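Local coordinates for glutathionyl-hydroquinone reductase PcpF (Sphingobium chlorophenolicum, PDB 4FQU), which catalyses the glutathione-dependent reduction of glutathionyl-hydroquinones to hydroquinones, acts on chlorinated substrates and takes part in pentachlorophenol degradation, at residues Arg63-Leu68 / Ala267-Val272; Thr87-Asp92 / Ala102-Gln107; Arg230-Leu235 / Arg261-Leu266. All blocks are in the same frame, centred on the assembly; numbering follows the deposited sequence.

Contact 1. Residues Arg63-Leu68 / Ala267-Val272; sequences RALKGL and ASHERV
Ala64 and Leu65, on the last turn of helix 54-65 in the thioredoxin-like domain, meet Arg271 and Val272 just past helix 257-268 of the helical domain, in a small, mainly apolar interdomain contact without a clear hydrogen bond across it. The backbones come closest at Ala64 and Arg271, whose CA atoms lie 5.6 Å apart. Here the methyl of Ala64 points at the loop backbone, with its CB 3.1 Å from Arg271 O. Beside it, Leu65 turns one branch into the loop: its CD1 reaches Val272 CG2 at 3.7 Å and, on another side, His269 CE1 at 3.9 Å, meeting the imidazole obliquely. With CG1 of Val272 anti to the backbone N (chi1 168°), CG2 stands beside that N and meets Leu65. The Arg271 chain, extended from CG to NE, runs along the helix end and brings NH1 to 3.2 Å from Ala64 O. The same carbonyl accepts Gly67 N, one of two bonds of a Schellman motif in which Gly67, at positive phi, turns the chain out of the helix; the other joins Leu68 N to Arg63 O. The guanidinium also has a long, weak ion pair with Glu69. Leu65 further touches Leu224, while Lys66 forms a salt bridge with Asp150 and Leu68 packs on Leu145, so that helix 54-65 ends between helix 138-146 of its own domain and the loop leaving helix 257-268.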
loop_
_atom_site.group_PDB
_atom_site.type_symbol
_atom_site.label_atom_id
_atom_site.label_comp_id
_atom_site.label_asym_id
_atom_site.label_seq_id
_atom_site.Cartn_x
_atom_site.Cartn_y
_atom_site.Cartn_z
ATOM N N ARG A 63 -14.618 -13.990 23.876
ATOM C CA ARG A 63 -15.515 -15.137 23.970
ATOM C C ARG A 63 -14.686 -16.393 24.077
ATOM O O ARG A 63 -15.058 -17.317 24.782
ATOM C CB ARG A 63 -16.409 -15.244 22.769
ATOM C CG ARG A 63 -17.196 -16.521 22.671
ATOM C CD ARG A 63 -18.434 -16.210 21.848
ATOM N NE ARG A 63 -19.073 -17.383 21.301
ATOM C CZ ARG A 63 -18.570 -18.090 20.302
ATOM N NH1 ARG A 63 -17.416 -17.736 19.766
ATOM N NH2 ARG A 63 -19.220 -19.140 19.832
ATOM N N ALA A 64 -13.549 -16.434 23.393
ATOM C CA ALA A 64 -12.680 -17.579 23.577
ATOM C C ALA A 64 -11.977 -17.612 24.953
ATOM O O ALA A 64 -11.968 -18.637 25.642
ATOM C CB ALA A 64 -11.687 -17.649 22.487
ATOM N N LEU A 65 -11.394 -16.485 25.338
ATOM C CA LEU A 65 -10.537 -16.418 26.497
ATOM C C LEU A 65 -11.287 -16.847 27.754
ATOM O O LEU A 65 -10.676 -17.372 28.702
ATOM C CB LEU A 65 -9.997 -14.998 26.626
ATOM C CG LEU A 65 -8.545 -14.636 26.313
ATOM C CD1 LEU A 65 -7.890 -15.593 25.394
ATOM C CD2 LEU A 65 -8.425 -13.242 25.758
ATOM N N LYS A 66 -12.601 -16.617 27.757
ATOM C CA LYS A 66 -13.460 -17.012 28.877
ATOM C C LYS A 66 -14.132 -18.376 28.651
ATOM O O LYS A 66 -14.778 -18.922 29.538
ATOM C CB LYS A 66 -14.552 -15.960 29.190
ATOM C CG LYS A 66 -14.070 -14.608 29.627
ATOM C CD LYS A 66 -13.451 -14.628 31.032
ATOM C CE LYS A 66 -14.493 -14.751 32.151
ATOM N NZ LYS A 66 -13.906 -14.547 33.498
ATOM N N GLY A 67 -14.003 -18.932 27.461
ATOM C CA GLY A 67 -14.591 -20.232 27.205
ATOM C C GLY A 67 -16.081 -20.177 27.227
ATOM O O GLY A 67 -16.734 -20.941 27.875
ATOM N N LEU A 68 -16.625 -19.242 26.491
ATOM C CA LEU A 68 -18.056 -19.093 26.407
ATOM C C LEU A 68 -18.542 -19.564 25.048
ATOM O O LEU A 68 -19.643 -19.268 24.642
ATOM C CB LEU A 68 -18.391 -17.624 26.562
ATOM C CG LEU A 68 -17.821 -17.007 27.811
ATOM C CD1 LEU A 68 -18.245 -15.553 27.877
ATOM C CD2 LEU A 68 -18.372 -17.774 28.948
ATOM N N ALA A 267 -1.017 -14.318 19.015
ATOM C CA ALA A 267 -1.494 -15.011 17.837
ATOM C C ALA A 267 -1.161 -16.488 17.985
ATOM O O ALA A 267 -1.505 -17.302 17.138
ATOM C CB ALA A 267 -0.874 -14.436 16.621
ATOM N N SER A 268 -0.504 -16.819 19.096
ATOM C CA SER A 268 0.007 -18.170 19.343
ATOM C C SER A 268 -0.787 -18.864 20.412
ATOM O O SER A 268 -0.713 -20.091 20.552
ATOM C CB SER A 268 1.466 -18.145 19.774
ATOM O OG SER A 268 2.275 -17.779 18.677
ATOM N N HIS A 269 -1.522 -18.078 21.176
ATOM C CA HIS A 269 -2.414 -18.604 22.166
ATOM C C HIS A 269 -3.441 -19.477 21.431
ATOM O O HIS A 269 -4.153 -18.959 20.571
ATOM C CB HIS A 269 -3.087 -17.399 22.812
ATOM C CG HIS A 269 -3.684 -17.673 24.147
ATOM N ND1 HIS A 269 -4.894 -18.322 24.304
ATOM C CD2 HIS A 269 -3.250 -17.370 25.389
ATOM C CE1 HIS A 269 -5.180 -18.406 25.588
ATOM N NE2 HIS A 269 -4.196 -17.843 26.269
ATOM N N GLU A 270 -3.523 -20.788 21.729
ATOM C CA GLU A 270 -4.645 -21.595 21.241
ATOM C C GLU A 270 -5.759 -20.733 21.666
ATOM O O GLU A 270 -5.571 -19.902 22.533
ATOM C CB GLU A 270 -4.745 -22.885 22.021
ATOM C CG GLU A 270 -3.395 -23.478 22.465
ATOM C CD GLU A 270 -3.367 -25.043 22.543
ATOM O OE1 GLU A 270 -4.398 -25.665 22.906
ATOM O OE2 GLU A 270 -2.304 -25.657 22.232
ATOM N N ARG A 271 -6.936 -20.852 21.125
ATOM C CA ARG A 271 -8.000 -19.968 21.699
ATOM C C ARG A 271 -8.123 -18.626 21.073
ATOM O O ARG A 271 -9.213 -18.272 20.693
ATOM C CB ARG A 271 -7.847 -19.684 23.199
ATOM C CG ARG A 271 -8.630 -20.658 24.083
ATOM C CD ARG A 271 -8.504 -20.293 25.556
ATOM N NE ARG A 271 -8.808 -21.423 26.408
ATOM C CZ ARG A 271 -9.958 -22.077 26.356
ATOM N NH1 ARG A 271 -10.903 -21.680 25.491
ATOM N NH2 ARG A 271 -10.153 -23.124 27.157
ATOM N N VAL A 272 -7.029 -17.868 21.008
ATOM C CA VAL A 272 -7.025 -16.647 20.225
ATOM C C VAL A 272 -6.748 -16.996 18.750
ATOM O O VAL A 272 -7.441 -16.561 17.827
ATOM C CB VAL A 272 -6.011 -15.659 20.738
ATOM C CG1 VAL A 272 -5.854 -14.600 19.755
ATOM C CG2 VAL A 272 -6.498 -15.015 21.987
#

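Contact 2. Residues Thr87-Asp92 / Ala102-Gln107; sequences TFLPGD and ADYLYQ
Phe88 and Asp103 carry the polar link between two loop segments that come together antiparallel ahead of helix 106-112. Phe88 N donates to Asp103 O at 2.6 Å in a nearly straight bond (175° at the hydrogen), the donor lying 26° off the carbonyl plane. Thr87 and Tyr104 beside it form a single beta bridge, a non-hydrogen-bonded antiparallel pair with CA atoms 4.1 Å apart; a backbone bond between Leu105 and Trp86 flanks it, with that of Phe88 beyond the other end. Within the second segment, the amide of Gln107 folds back: its OE1 accepts Tyr104 N at 2.6 Å and, weakly, Asp103 N, tying down N-H groups just ahead of helix 106-112.

Ring packing on backbone and side chains centres on Phe88. With CG set beside the backbone N and anti to the carbonyl carbon (chi1 -61°), the ring reaches across residues 102-105: CD2 lies 3.3 Å from Ala102 O and 4.2 Å from its apolar partner Ala102 CB, CE2 is 3.9 Å from Leu105 CA, and CZ has Leu105 CD1 as apolar partner at 4.2 Å. The Tyr104 ring turns its edge, at CD1, to Thr87 CB at 4.0 Å; Asp103 CB sits over the centre of one face, and Leu89 CD2 comes in obliquely beside CE1.

The pairing borders the probable glutathione site of this Xi-class enzyme, since Leu105 also touches Trp86 and Ile122, both inferred to bind glutathione. Phe88 leans on Val77 just beyond strand 73-76, Asn78 bonds to Thr87 and Leu89, and the Tyr106 ring stacks with Trp9, placing the pair between the end of that sheet-edge strand and helix 106-112.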
loop_
_atom_site.group_PDB
_atom_site.type_symbol
_atom_site.label_atom_id
_atom_site.label_comp_id
_atom_site.label_asym_id
_atom_site.label_seq_id
_atom_site.Cartn_x
_atom_site.Cartn_y
_atom_site.Cartn_z
ATOM N N THR A 87 -23.606 -9.138 4.968
ATOM C CA THR A 87 -24.586 -10.090 4.451
ATOM C C THR A 87 -24.231 -11.474 4.987
ATOM O O THR A 87 -23.105 -11.711 5.405
ATOM C CB THR A 87 -24.520 -10.175 2.910
ATOM O OG1 THR A 87 -24.435 -11.535 2.533
ATOM C CG2 THR A 87 -23.245 -9.630 2.384
ATOM N N PHE A 88 -25.189 -12.391 4.979
ATOM C CA PHE A 88 -24.915 -13.784 5.296
ATOM C C PHE A 88 -24.972 -14.667 4.044
ATOM O O PHE A 88 -25.329 -15.826 4.109
ATOM C CB PHE A 88 -25.942 -14.284 6.298
ATOM C CG PHE A 88 -25.930 -13.538 7.592
ATOM C CD1 PHE A 88 -24.898 -13.708 8.487
ATOM C CD2 PHE A 88 -26.951 -12.667 7.923
ATOM C CE1 PHE A 88 -24.870 -13.026 9.667
ATOM C CE2 PHE A 88 -26.929 -11.980 9.116
ATOM C CZ PHE A 88 -25.879 -12.165 9.987
ATOM N N LEU A 89 -24.666 -14.112 2.885
ATOM C CA LEU A 89 -24.761 -14.881 1.654
ATOM C C LEU A 89 -23.604 -15.817 1.687
ATOM O O LEU A 89 -22.571 -15.495 2.250
ATOM C CB LEU A 89 -24.651 -13.990 0.419
ATOM C CG LEU A 89 -25.674 -12.848 0.278
ATOM C CD1 LEU A 89 -25.315 -11.939 -0.866
ATOM C CD2 LEU A 89 -27.119 -13.329 0.142
ATOM N N PRO A 90 -23.775 -16.992 1.106
ATOM C CA PRO A 90 -22.789 -18.054 0.994
ATOM C C PRO A 90 -21.404 -17.510 0.713
ATOM O O PRO A 90 -21.300 -16.622 -0.126
ATOM C CB PRO A 90 -23.291 -18.803 -0.216
ATOM C CG PRO A 90 -24.743 -18.752 -0.035
ATOM C CD PRO A 90 -25.039 -17.377 0.479
ATOM N N GLY A 91 -20.385 -18.022 1.411
ATOM C CA GLY A 91 -19.019 -17.630 1.121
ATOM C C GLY A 91 -18.019 -17.859 2.226
ATOM O O GLY A 91 -18.404 -17.942 3.382
ATOM N N ASP A 92 -16.732 -17.918 1.873
ATOM C CA ASP A 92 -15.664 -18.203 2.832
ATOM C C ASP A 92 -15.936 -17.734 4.263
ATOM O O ASP A 92 -16.027 -16.554 4.549
ATOM C CB ASP A 92 -14.321 -17.677 2.345
ATOM C CG ASP A 92 -13.833 -18.411 1.127
ATOM O OD1 ASP A 92 -14.683 -18.601 0.231
ATOM O OD2 ASP A 92 -12.633 -18.819 1.066
ATOM N N ALA A 102 -31.656 -14.445 8.258
ATOM C CA ALA A 102 -31.550 -13.209 7.505
ATOM C C ALA A 102 -30.568 -13.377 6.398
ATOM O O ALA A 102 -29.578 -14.072 6.578
ATOM C CB ALA A 102 -31.078 -12.121 8.414
ATOM N N ASP A 103 -30.812 -12.735 5.260
ATOM C CA ASP A 103 -29.820 -12.731 4.194
ATOM C C ASP A 103 -28.812 -11.626 4.494
ATOM O O ASP A 103 -27.601 -11.781 4.286
ATOM C CB ASP A 103 -30.446 -12.479 2.824
ATOM C CG ASP A 103 -31.487 -13.519 2.430
ATOM O OD1 ASP A 103 -31.098 -14.562 1.865
ATOM O OD2 ASP A 103 -32.708 -13.267 2.646
ATOM N N TYR A 104 -29.327 -10.514 5.006
ATOM C CA TYR A 104 -28.523 -9.333 5.257
ATOM C C TYR A 104 -28.501 -8.959 6.732
ATOM O O TYR A 104 -29.515 -9.093 7.420
ATOM C CB TYR A 104 -29.122 -8.187 4.487
ATOM C CG TYR A 104 -29.324 -8.510 3.049
ATOM C CD1 TYR A 104 -28.263 -8.909 2.281
ATOM C CD2 TYR A 104 -30.568 -8.415 2.455
ATOM C CE1 TYR A 104 -28.422 -9.209 0.949
ATOM C CE2 TYR A 104 -30.742 -8.720 1.130
ATOM C CZ TYR A 104 -29.659 -9.119 0.361
ATOM O OH TYR A 104 -29.762 -9.431 -0.999
ATOM N N LEU A 105 -27.353 -8.471 7.217
ATOM C CA LEU A 105 -27.222 -8.072 8.624
ATOM C C LEU A 105 -28.261 -7.061 8.980
ATOM O O LEU A 105 -28.862 -7.168 10.022
ATOM C CB LEU A 105 -25.830 -7.546 8.960
ATOM C CG LEU A 105 -25.476 -7.115 10.397
ATOM C CD1 LEU A 105 -25.469 -8.253 11.363
ATOM C CD2 LEU A 105 -24.093 -6.441 10.390
ATOM N N TYR A 106 -28.488 -6.088 8.098
ATOM C CA TYR A 106 -29.552 -5.094 8.318
ATOM C C TYR A 106 -30.891 -5.721 8.723
ATOM O O TYR A 106 -31.588 -5.170 9.551
ATOM C CB TYR A 106 -29.676 -4.056 7.176
ATOM C CG TYR A 106 -30.359 -4.438 5.857
ATOM C CD1 TYR A 106 -31.690 -4.779 5.804
ATOM C CD2 TYR A 106 -29.665 -4.390 4.656
ATOM C CE1 TYR A 106 -32.308 -5.087 4.606
ATOM C CE2 TYR A 106 -30.266 -4.717 3.457
ATOM C CZ TYR A 106 -31.589 -5.061 3.447
ATOM O OH TYR A 106 -32.200 -5.386 2.268
ATOM N N GLN A 107 -31.236 -6.889 8.190
ATOM C CA GLN A 107 -32.453 -7.587 8.632
ATOM C C GLN A 107 -32.453 -8.036 10.107
ATOM O O GLN A 107 -33.521 -8.402 10.620
ATOM C CB GLN A 107 -32.749 -8.825 7.772
ATOM C CG GLN A 107 -33.222 -8.572 6.392
ATOM C CD GLN A 107 -32.972 -9.745 5.513
ATOM O OE1 GLN A 107 -31.868 -10.289 5.481
ATOM N NE2 GLN A 107 -33.998 -10.175 4.806
#

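Contact 3. Residues Arg230-Leu235 / Arg261-Leu266; sequences RLFPTL and RLVGKL
Phe232 lies against Leu266 and Val263 where helix 226-245 crosses helix 257-268, and buried apolar side chains make most of the contact; no hydrogen bond crosses it. The ring of Phe232 is put there by its first torsion, which holds CG anti to the backbone N (chi1 174°). Phe232 and Leu266 run past each other in opposite directions: Phe232 CD1 lies 3.7 Å from Leu266 CB, while Leu266 CD1 reaches back to Phe232 CB at 3.8 Å. Replacing Phe232 by an alanine would probably leave Leu266 CB without its apolar neighbour and open a gap between the two helices.

Aliphatic branches meet on the same side of helix 226-245. Leu235 CB and Val263 CG2 approach to 3.4 Å, the valine methyl also touching CG and CD2 of the leucine. One turn back, Leu231 and Leu262 touch through their CD2 methyls, 3.9 Å apart. This is helix packing inside the all-helical C-terminal domain of the glutathione transferase fold: the axes of segments 230-235 and 261-266 pass 10.2 Å apart at 100°, almost perpendicular, so the contact is confined to a short patch of each helix.

One backbone atom also takes part: Val263 O faces the ring edge of Phe232, 3.6 Å from CE1 and near the ring plane. Neither Pro233 N nor Thr234 N bonds to the preceding turn in the regular way, and helix 226-245 is kinked there; Thr234 N has a weak bond to Leu231 O, and Leu235 N resumes the regular pattern by donating to Leu231 O. Beyond the two helices, Phe232 touches Ile61 of helix 54-65 as well as Ile276, Leu231 packs on Leu179 of helix 165-180, and Leu262 meets Trp218.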
loop_
_atom_site.group_PDB
_atom_site.type_symbol
_atom_site.label_atom_id
_atom_site.label_comp_id
_atom_site.label_asym_id
_atom_site.label_seq_id
_atom_site.Cartn_x
_atom_site.Cartn_y
_atom_site.Cartn_z
ATOM N N ARG A 230 -7.734 -5.077 22.929
ATOM C CA ARG A 230 -8.252 -4.151 21.943
ATOM C C ARG A 230 -7.129 -3.613 21.069
ATOM O O ARG A 230 -7.359 -3.084 19.982
ATOM C CB ARG A 230 -8.989 -3.001 22.622
ATOM C CG ARG A 230 -10.176 -3.426 23.450
ATOM C CD ARG A 230 -10.449 -2.450 24.572
ATOM N NE ARG A 230 -10.317 -1.078 24.135
ATOM C CZ ARG A 230 -11.158 -0.112 24.465
ATOM N NH1 ARG A 230 -12.223 -0.384 25.230
ATOM N NH2 ARG A 230 -10.933 1.108 24.003
ATOM N N LEU A 231 -5.903 -3.718 21.546
ATOM C CA LEU A 231 -4.807 -3.336 20.697
ATOM C C LEU A 231 -4.539 -4.430 19.663
ATOM O O LEU A 231 -4.266 -4.138 18.492
ATOM C CB LEU A 231 -3.566 -3.087 21.514
ATOM C CG LEU A 231 -2.307 -2.985 20.673
ATOM C CD1 LEU A 231 -2.329 -1.808 19.784
ATOM C CD2 LEU A 231 -1.172 -2.832 21.598
ATOM N N PHE A 232 -4.621 -5.693 20.086
ATOM C CA PHE A 232 -4.243 -6.791 19.211
ATOM C C PHE A 232 -5.006 -6.848 17.887
ATOM O O PHE A 232 -4.418 -7.120 16.857
ATOM C CB PHE A 232 -4.293 -8.125 19.929
ATOM C CG PHE A 232 -4.056 -9.291 19.020
ATOM C CD1 PHE A 232 -2.787 -9.693 18.721
ATOM C CD2 PHE A 232 -5.116 -9.956 18.441
ATOM C CE1 PHE A 232 -2.579 -10.717 17.864
ATOM C CE2 PHE A 232 -4.908 -10.994 17.598
ATOM C CZ PHE A 232 -3.641 -11.374 17.300
ATOM N N PRO A 233 -6.312 -6.578 17.890
ATOM C CA PRO A 233 -6.984 -6.686 16.590
ATOM C C PRO A 233 -6.419 -5.735 15.545
ATOM O O PRO A 233 -6.377 -6.050 14.353
ATOM C CB PRO A 233 -8.435 -6.338 16.917
ATOM C CG PRO A 233 -8.621 -6.820 18.247
ATOM C CD PRO A 233 -7.282 -6.544 18.983
ATOM N N THR A 234 -5.980 -4.565 15.982
ATOM C CA THR A 234 -5.436 -3.624 15.024
ATOM C C THR A 234 -4.079 -4.089 14.566
ATOM O O THR A 234 -3.842 -4.218 13.378
ATOM C CB THR A 234 -5.371 -2.196 15.552
ATOM O OG1 THR A 234 -6.709 -1.698 15.749
ATOM C CG2 THR A 234 -4.616 -1.302 14.551
ATOM N N LEU A 235 -3.195 -4.368 15.499
ATOM C CA LEU A 235 -1.916 -4.932 15.123
ATOM C C LEU A 235 -2.008 -6.124 14.115
ATOM O O LEU A 235 -1.283 -6.183 13.121
ATOM C CB LEU A 235 -1.143 -5.309 16.387
ATOM C CG LEU A 235 -0.277 -4.200 16.963
ATOM C CD1 LEU A 235 -0.856 -2.895 16.614
ATOM C CD2 LEU A 235 -0.133 -4.360 18.459
ATOM N N ARG A 261 6.435 -8.733 19.279
ATOM C CA ARG A 261 6.533 -9.787 20.264
ATOM C C ARG A 261 5.152 -10.016 20.885
ATOM O O ARG A 261 4.699 -11.158 20.959
ATOM C CB ARG A 261 7.585 -9.407 21.296
ATOM C CG ARG A 261 8.318 -10.543 22.023
ATOM C CD ARG A 261 9.498 -10.002 22.905
ATOM N NE ARG A 261 9.250 -8.675 23.519
ATOM C CZ ARG A 261 8.545 -8.450 24.648
ATOM N NH1 ARG A 261 8.008 -9.489 25.312
ATOM N NH2 ARG A 261 8.359 -7.184 25.107
ATOM N N LEU A 262 4.476 -8.935 21.307
ATOM C CA LEU A 262 3.110 -9.015 21.840
ATOM C C LEU A 262 2.162 -9.683 20.844
ATOM O O LEU A 262 1.348 -10.527 21.204
ATOM C CB LEU A 262 2.565 -7.637 22.218
ATOM C CG LEU A 262 1.077 -7.566 22.644
ATOM C CD1 LEU A 262 0.921 -8.047 24.021
ATOM C CD2 LEU A 262 0.568 -6.177 22.620
ATOM N N VAL A 263 2.268 -9.313 19.584
ATOM C CA VAL A 263 1.428 -9.913 18.569
ATOM C C VAL A 263 1.651 -11.398 18.400
ATOM O O VAL A 263 0.698 -12.146 18.212
ATOM C CB VAL A 263 1.678 -9.257 17.253
ATOM C CG1 VAL A 263 1.366 -10.240 16.092
ATOM C CG2 VAL A 263 0.899 -7.946 17.207
ATOM N N GLY A 264 2.912 -11.823 18.444
ATOM C CA GLY A 264 3.249 -13.231 18.329
ATOM C C GLY A 264 2.693 -13.991 19.523
ATOM O O GLY A 264 2.042 -15.001 19.372
ATOM N N LYS A 265 2.942 -13.485 20.719
ATOM C CA LYS A 265 2.429 -14.064 21.941
ATOM C C LYS A 265 0.951 -14.401 21.805
ATOM O O LYS A 265 0.515 -15.520 22.084
ATOM C CB LYS A 265 2.615 -13.040 23.041
ATOM C CG LYS A 265 2.644 -13.535 24.449
ATOM C CD LYS A 265 3.317 -12.456 25.302
ATOM C CE LYS A 265 3.114 -12.645 26.803
ATOM N NZ LYS A 265 3.490 -13.988 27.382
ATOM N N LEU A 266 0.186 -13.421 21.356
ATOM C CA LEU A 266 -1.253 -13.546 21.307
ATOM C C LEU A 266 -1.752 -14.342 20.106
ATOM O O LEU A 266 -2.805 -14.954 20.148
ATOM C CB LEU A 266 -1.896 -12.157 21.329
ATOM C CG LEU A 266 -2.322 -11.640 22.705
ATOM C CD1 LEU A 266 -2.719 -10.155 22.671
ATOM C CD2 LEU A 266 -3.450 -12.509 23.150
#

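How the contacts relate
Contacts 1 and 3 share helix 257-268 and have centres 13 Å apart; they touch where Val272 CG1 lies 3.1 Å from Leu266 O. Contact 3 packs that helix on helix 226-245 and contact 1 joins the loop after it to helix 54-65, so the end of helix 257-268 is packed against its own domain and, through that loop, against the thioredoxin-like domain. Contact 2 is local to the N-terminal domain, its centre 26 Å from that of contact 1 and 29 Å from that of contact 3. Along the chain, contact 1 encloses both others, contact 2 closing before contact 3 opens. Contact 1 lies away from the functional sites, whereas contact 2 adjoins residues that probably bind glutathione.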